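Local coordinates for protocadherin gamma-B3 (Homo sapiens, PDB 5K8R), which is a potential calcium-dependent cell-adhesion protein that may help establish and maintain specific neuronal connections in the brain, at residues A[170-183]-A[194-208]. Residues are numbered along the deposited sequence; the frame is centred on the assembly and turned at random.
Sequences LDREEQPHHHLVLT and CTTQIRVIVADANDN. With CA (calcium ion), chain J; CA (calcium ion), chain I; CA (calcium ion), chain H.
Glu173 and Asp207 meet through two calcium ions in the inter-repeat site at the end of the second cadherin repeat, beside the closing beta hairpin of its Greek-key sandwich. Each carboxylate spans both metals: Glu173 OE2 and Asp207 OD1 share one ion with Asp204 OD1 and the carbonyl of Ala205, while Glu173 OE1 and Asp207 OD2 share the other with Asp171 OD1 and a water. Glu114 binds both ions, and Asp240 of the following repeat completes the first. Asp204 OD1, 2.6 Å from its calcium, also accepts a hydrogen bond from Arg172 NE at 3.0 Å, part of a salt bridge, while Asp204 OD2 is held by Glu241. The acceptor lies in the guanidinium plane, yet the donor comes from above the carboxylate, the two planes standing 88° apart. Arg172 CD lies 3.4 Å from Asp204 CB, and a bend at chi3 (83°) turns NE toward the carboxylate. A leucine in place of Arg172 would probably leave Asp204 OD1 bound to its calcium but without the guanidinium hydrogen bond and charge beside it.

Behind the site, Val202 fits against 170-178: CG1 packs on Arg172 CB at 3.8 Å, and CG2 meets the edge of the His178 ring. A bond from Val202 N to Pro176 O leads into antiparallel pairing from His177–Ile201 to Thr183–Thr195. Leu180, Leu182, Ile198 and Val200 line the buried face, where Phe148 of strand 148-154 packs on Leu180 and Val200, and Leu150 on Leu182. On the other face, Ile201 lies alongside His177, its CD1 3.6 Å from the imidazole NE2.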
loop_
_atom_site.group_PDB
_atom_site.type_symbol
_atom_site.label_atom_id
_atom_site.label_comp_id
_atom_site.label_asym_id
_atom_site.label_seq_id
_atom_site.Cartn_x
_atom_site.Cartn_y
_atom_site.Cartn_z
ATOM N N LEU A 170 16.081 -1.082 8.017
ATOM C CA LEU A 170 15.945 0.133 7.229
ATOM C C LEU A 170 14.847 1.017 7.808
ATOM O O LEU A 170 13.899 0.535 8.433
ATOM C CB LEU A 170 15.629 -0.191 5.767
ATOM C CG LEU A 170 16.675 -0.994 4.991
ATOM C CD1 LEU A 170 16.211 -1.235 3.563
ATOM C CD2 LEU A 170 18.019 -0.287 5.008
ATOM N N ASP A 171 14.998 2.322 7.602
ATOM C CA ASP A 171 14.043 3.311 8.084
ATOM C C ASP A 171 14.010 4.471 7.100
ATOM O O ASP A 171 14.889 5.333 7.110
ATOM C CB ASP A 171 14.436 3.806 9.476
ATOM C CG ASP A 171 13.366 4.676 10.108
ATOM O OD1 ASP A 171 12.222 4.668 9.610
ATOM O OD2 ASP A 171 13.672 5.366 11.102
ATOM N N ARG A 172 12.995 4.483 6.244
ATOM C CA ARG A 172 12.859 5.502 5.248
ATOM C C ARG A 172 12.760 6.843 5.890
ATOM O O ARG A 172 13.143 7.839 5.343
ATOM C CB ARG A 172 11.635 5.255 4.408
ATOM C CG ARG A 172 11.490 6.257 3.301
ATOM C CD ARG A 172 10.087 6.316 2.745
ATOM N NE ARG A 172 9.190 7.153 3.526
ATOM C CZ ARG A 172 9.231 8.473 3.563
ATOM N NH1 ARG A 172 10.118 9.137 2.872
ATOM N NH2 ARG A 172 8.383 9.131 4.300
ATOM N N GLU A 173 12.232 6.873 7.110
ATOM C CA GLU A 173 12.093 8.131 7.842
ATOM C C GLU A 173 13.462 8.668 8.258
ATOM O O GLU A 173 13.649 9.872 8.428
ATOM C CB GLU A 173 11.206 7.938 9.074
ATOM C CG GLU A 173 9.765 7.576 8.750
ATOM C CD GLU A 173 9.583 6.095 8.486
ATOM O OE1 GLU A 173 10.362 5.290 9.038
ATOM O OE2 GLU A 173 8.660 5.735 7.724
ATOM N N GLU A 174 14.411 7.752 8.414
ATOM C CA GLU A 174 15.779 8.066 8.804
ATOM C C GLU A 174 16.710 8.230 7.611
ATOM O O GLU A 174 17.512 9.168 7.578
ATOM C CB GLU A 174 16.327 6.974 9.730
ATOM C CG GLU A 174 17.760 7.196 10.190
ATOM C CD GLU A 174 17.875 8.261 11.266
ATOM O OE1 GLU A 174 16.830 8.682 11.805
ATOM O OE2 GLU A 174 19.014 8.672 11.575
ATOM N N GLN A 175 16.617 7.339 6.625
ATOM C CA GLN A 175 17.453 7.406 5.434
ATOM C C GLN A 175 16.736 6.735 4.268
ATOM O O GLN A 175 16.604 5.504 4.244
ATOM C CB GLN A 175 18.810 6.748 5.690
ATOM C CG GLN A 175 19.830 6.973 4.588
ATOM C CD GLN A 175 21.199 6.427 4.944
ATOM O OE1 GLN A 175 21.427 5.969 6.064
ATOM N NE2 GLN A 175 22.122 6.472 3.988
ATOM N N PRO A 176 16.253 7.506 3.289
ATOM C CA PRO A 176 15.479 6.911 2.191
ATOM C C PRO A 176 16.322 6.297 1.085
ATOM O O PRO A 176 15.762 5.603 0.225
ATOM C CB PRO A 176 14.671 8.101 1.660
ATOM C CG PRO A 176 15.551 9.276 1.924
ATOM C CD PRO A 176 16.284 8.978 3.212
ATOM N N HIS A 177 17.633 6.527 1.068
ATOM C CA HIS A 177 18.487 6.015 0.005
ATOM C C HIS A 177 19.818 5.560 0.582
ATOM O O HIS A 177 20.349 6.182 1.507
ATOM C CB HIS A 177 18.727 7.074 -1.080
ATOM C CG HIS A 177 17.483 7.506 -1.792
ATOM N ND1 HIS A 177 16.578 8.388 -1.241
ATOM C CD2 HIS A 177 16.994 7.176 -3.010
ATOM C CE1 HIS A 177 15.585 8.583 -2.091
ATOM N NE2 HIS A 177 15.813 7.859 -3.172
ATOM N N HIS A 178 20.352 4.474 0.025
ATOM C CA HIS A 178 21.669 3.962 0.379
ATOM C C HIS A 178 22.446 3.716 -0.904
ATOM O O HIS A 178 21.932 3.082 -1.828
ATOM C CB HIS A 178 21.566 2.669 1.197
ATOM C CG HIS A 178 20.814 2.822 2.482
ATOM N ND1 HIS A 178 21.437 3.095 3.681
ATOM C CD2 HIS A 178 19.491 2.742 2.755
ATOM C CE1 HIS A 178 20.529 3.176 4.637
ATOM N NE2 HIS A 178 19.340 2.967 4.102
ATOM N N HIS A 179 23.676 4.218 -0.964
ATOM C CA HIS A 179 24.502 4.131 -2.164
ATOM C C HIS A 179 25.621 3.124 -1.922
ATOM O O HIS A 179 26.550 3.390 -1.152
ATOM C CB HIS A 179 25.055 5.503 -2.541
ATOM C CG HIS A 179 23.993 6.512 -2.851
ATOM N ND1 HIS A 179 23.428 6.637 -4.102
ATOM C CD2 HIS A 179 23.385 7.437 -2.070
ATOM C CE1 HIS A 179 22.521 7.598 -4.080
ATOM N NE2 HIS A 179 22.476 8.099 -2.859
ATOM N N LEU A 180 25.529 1.975 -2.586
ATOM C CA LEU A 180 26.481 0.887 -2.436
ATOM C C LEU A 180 27.340 0.758 -3.688
ATOM O O LEU A 180 26.951 1.175 -4.782
ATOM C CB LEU A 180 25.758 -0.437 -2.164
ATOM C CG LEU A 180 24.652 -0.405 -1.109
ATOM C CD1 LEU A 180 24.012 -1.777 -0.962
ATOM C CD2 LEU A 180 25.197 0.082 0.221
ATOM N N VAL A 181 28.519 0.166 -3.511
ATOM C CA VAL A 181 29.471 -0.051 -4.594
ATOM C C VAL A 181 29.808 -1.534 -4.643
ATOM O O VAL A 181 30.154 -2.133 -3.617
ATOM C CB VAL A 181 30.744 0.795 -4.413
ATOM C CG1 VAL A 181 31.698 0.573 -5.576
ATOM C CG2 VAL A 181 30.392 2.268 -4.281
ATOM N N LEU A 182 29.742 -2.119 -5.820
ATOM C CA LEU A 182 30.032 -3.507 -6.039
ATOM C C LEU A 182 31.158 -3.643 -7.029
ATOM O O LEU A 182 31.159 -3.031 -8.051
ATOM C CB LEU A 182 28.797 -4.187 -6.584
ATOM C CG LEU A 182 28.762 -5.636 -6.992
ATOM C CD1 LEU A 182 29.027 -6.506 -5.805
ATOM C CD2 LEU A 182 27.490 -6.042 -7.655
ATOM N N THR A 183 32.119 -4.474 -6.715
ATOM C CA THR A 183 33.283 -4.685 -7.564
ATOM C C THR A 183 33.414 -6.165 -7.899
ATOM O O THR A 183 33.204 -7.028 -7.040
ATOM C CB THR A 183 34.565 -4.184 -6.881
ATOM O OG1 THR A 183 34.405 -2.807 -6.518
ATOM C CG2 THR A 183 35.762 -4.316 -7.813
ATOM N N CYS A 194 35.819 -4.588 -12.461
ATOM C CA CYS A 194 34.877 -3.551 -12.861
ATOM C C CYS A 194 33.970 -3.239 -11.681
ATOM O O CYS A 194 33.823 -4.042 -10.757
ATOM C CB CYS A 194 34.047 -3.971 -14.079
ATOM S SG CYS A 194 32.878 -5.303 -13.751
ATOM N N THR A 195 33.359 -2.058 -11.721
ATOM C CA THR A 195 32.530 -1.583 -10.625
ATOM C C THR A 195 31.157 -1.171 -11.135
ATOM O O THR A 195 31.003 -0.711 -12.269
ATOM C CB THR A 195 33.179 -0.396 -9.899
ATOM O OG1 THR A 195 33.498 0.630 -10.847
ATOM C CG2 THR A 195 34.447 -0.835 -9.181
ATOM N N THR A 196 30.159 -1.347 -10.273
ATOM C CA THR A 196 28.804 -0.883 -10.517
ATOM C C THR A 196 28.255 -0.307 -9.221
ATOM O O THR A 196 28.654 -0.715 -8.127
ATOM C CB THR A 196 27.891 -2.007 -11.033
ATOM O OG1 THR A 196 26.579 -1.488 -11.283
ATOM C CG2 THR A 196 27.800 -3.136 -10.015
ATOM N N GLN A 197 27.347 0.652 -9.349
ATOM C CA GLN A 197 26.754 1.322 -8.202
ATOM C C GLN A 197 25.309 0.873 -8.030
ATOM O O GLN A 197 24.570 0.739 -9.010
ATOM C CB GLN A 197 26.823 2.843 -8.357
ATOM C CG GLN A 197 28.241 3.394 -8.313
ATOM C CD GLN A 197 28.288 4.900 -8.475
ATOM O OE1 GLN A 197 27.305 5.524 -8.871
ATOM N NE2 GLN A 197 29.436 5.492 -8.166
ATOM N N ILE A 198 24.917 0.636 -6.783
ATOM C CA ILE A 198 23.580 0.162 -6.447
ATOM C C ILE A 198 22.927 1.217 -5.567
ATOM O O ILE A 198 23.362 1.440 -4.429
ATOM C CB ILE A 198 23.611 -1.199 -5.741
ATOM C CG1 ILE A 198 24.359 -2.226 -6.593
ATOM C CG2 ILE A 198 22.197 -1.676 -5.445
ATOM C CD1 ILE A 198 24.571 -3.550 -5.897
ATOM N N ARG A 199 21.889 1.867 -6.085
ATOM C CA ARG A 199 21.117 2.846 -5.326
ATOM C C ARG A 199 19.901 2.133 -4.744
ATOM O O ARG A 199 18.893 1.938 -5.428
ATOM C CB ARG A 199 20.712 4.031 -6.196
ATOM C CG ARG A 199 19.788 5.017 -5.490
ATOM C CD ARG A 199 19.661 6.340 -6.236
ATOM N NE ARG A 199 19.218 6.169 -7.617
ATOM C CZ ARG A 199 20.012 6.294 -8.676
ATOM N NH1 ARG A 199 21.294 6.593 -8.514
ATOM N NH2 ARG A 199 19.525 6.122 -9.897
ATOM N N VAL A 200 20.008 1.733 -3.482
ATOM C CA VAL A 200 18.891 1.133 -2.763
ATOM C C VAL A 200 17.945 2.244 -2.326
ATOM O O VAL A 200 18.315 3.110 -1.527
ATOM C CB VAL A 200 19.379 0.321 -1.556
ATOM C CG1 VAL A 200 18.194 -0.216 -0.766
ATOM C CG2 VAL A 200 20.287 -0.811 -2.010
ATOM N N ILE A 201 16.727 2.225 -2.856
ATOM C CA ILE A 201 15.689 3.178 -2.480
ATOM C C ILE A 201 14.749 2.483 -1.504
ATOM O O ILE A 201 14.187 1.424 -1.814
ATOM C CB ILE A 201 14.937 3.708 -3.711
ATOM C CG1 ILE A 201 13.956 4.812 -3.311
ATOM C CG2 ILE A 201 14.236 2.574 -4.444
ATOM C CD1 ILE A 201 13.408 5.596 -4.484
ATOM N N VAL A 202 14.589 3.069 -0.321
ATOM C CA VAL A 202 13.811 2.453 0.749
ATOM C C VAL A 202 12.333 2.733 0.498
ATOM O O VAL A 202 11.886 3.880 0.576
ATOM C CB VAL A 202 14.245 2.968 2.127
ATOM C CG1 VAL A 202 13.532 2.201 3.230
ATOM C CG2 VAL A 202 15.755 2.858 2.280
ATOM N N ALA A 203 11.570 1.684 0.198
ATOM C CA ALA A 203 10.135 1.835 0.008
ATOM C C ALA A 203 9.447 2.077 1.346
ATOM O O ALA A 203 9.777 1.450 2.356
ATOM C CB ALA A 203 9.553 0.596 -0.669
ATOM N N ASP A 204 8.478 2.990 1.345
ATOM C CA ASP A 204 7.813 3.395 2.576
ATOM C C ASP A 204 6.842 2.326 3.058
ATOM O O ASP A 204 6.158 1.677 2.263
ATOM C CB ASP A 204 7.060 4.710 2.371
ATOM C CG ASP A 204 6.418 5.220 3.650
ATOM O OD1 ASP A 204 7.110 5.263 4.690
ATOM O OD2 ASP A 204 5.221 5.571 3.617
ATOM N N ALA A 205 6.787 2.152 4.375
ATOM C CA ALA A 205 5.782 1.331 5.028
ATOM C C ALA A 205 5.028 2.178 6.043
ATOM O O ALA A 205 5.531 3.193 6.532
ATOM C CB ALA A 205 6.409 0.115 5.717
ATOM N N ASN A 206 3.806 1.754 6.356
ATOM C CA ASN A 206 2.950 2.499 7.279
ATOM C C ASN A 206 3.255 2.109 8.727
ATOM O O ASN A 206 2.414 1.590 9.461
ATOM C CB ASN A 206 1.482 2.270 6.940
ATOM C CG ASN A 206 0.570 3.278 7.610
ATOM O OD1 ASN A 206 0.799 4.484 7.534
ATOM N ND2 ASN A 206 -0.462 2.786 8.282
ATOM N N ASP A 207 4.495 2.376 9.133
ATOM C CA ASP A 207 4.962 2.055 10.474
ATOM C C ASP A 207 4.874 3.239 11.430
ATOM O O ASP A 207 5.430 3.175 12.532
ATOM C CB ASP A 207 6.399 1.526 10.422
ATOM C CG ASP A 207 7.321 2.405 9.595
ATOM O OD1 ASP A 207 7.023 3.606 9.423
ATOM O OD2 ASP A 207 8.355 1.891 9.117
ATOM N N ASN A 208 4.195 4.311 11.039
ATOM C CA ASN A 208 4.053 5.501 11.876
ATOM C C ASN A 208 2.585 5.895 11.948
ATOM O O ASN A 208 2.008 6.311 10.923
ATOM C CB ASN A 208 4.892 6.656 11.336
ATOM C CG ASN A 208 6.380 6.413 11.481
ATOM O OD1 ASN A 208 6.955 6.640 12.546
ATOM N ND2 ASN A 208 7.014 5.950 10.409
HETATM CA CA CA J . 7.365 4.657 7.194
HETATM CA CA CA I . 10.117 3.619 9.588
HETATM CA CA CA H . 1.224 6.544 8.702
HETATM O O HOH W 1 11.599 2.011 10.791
#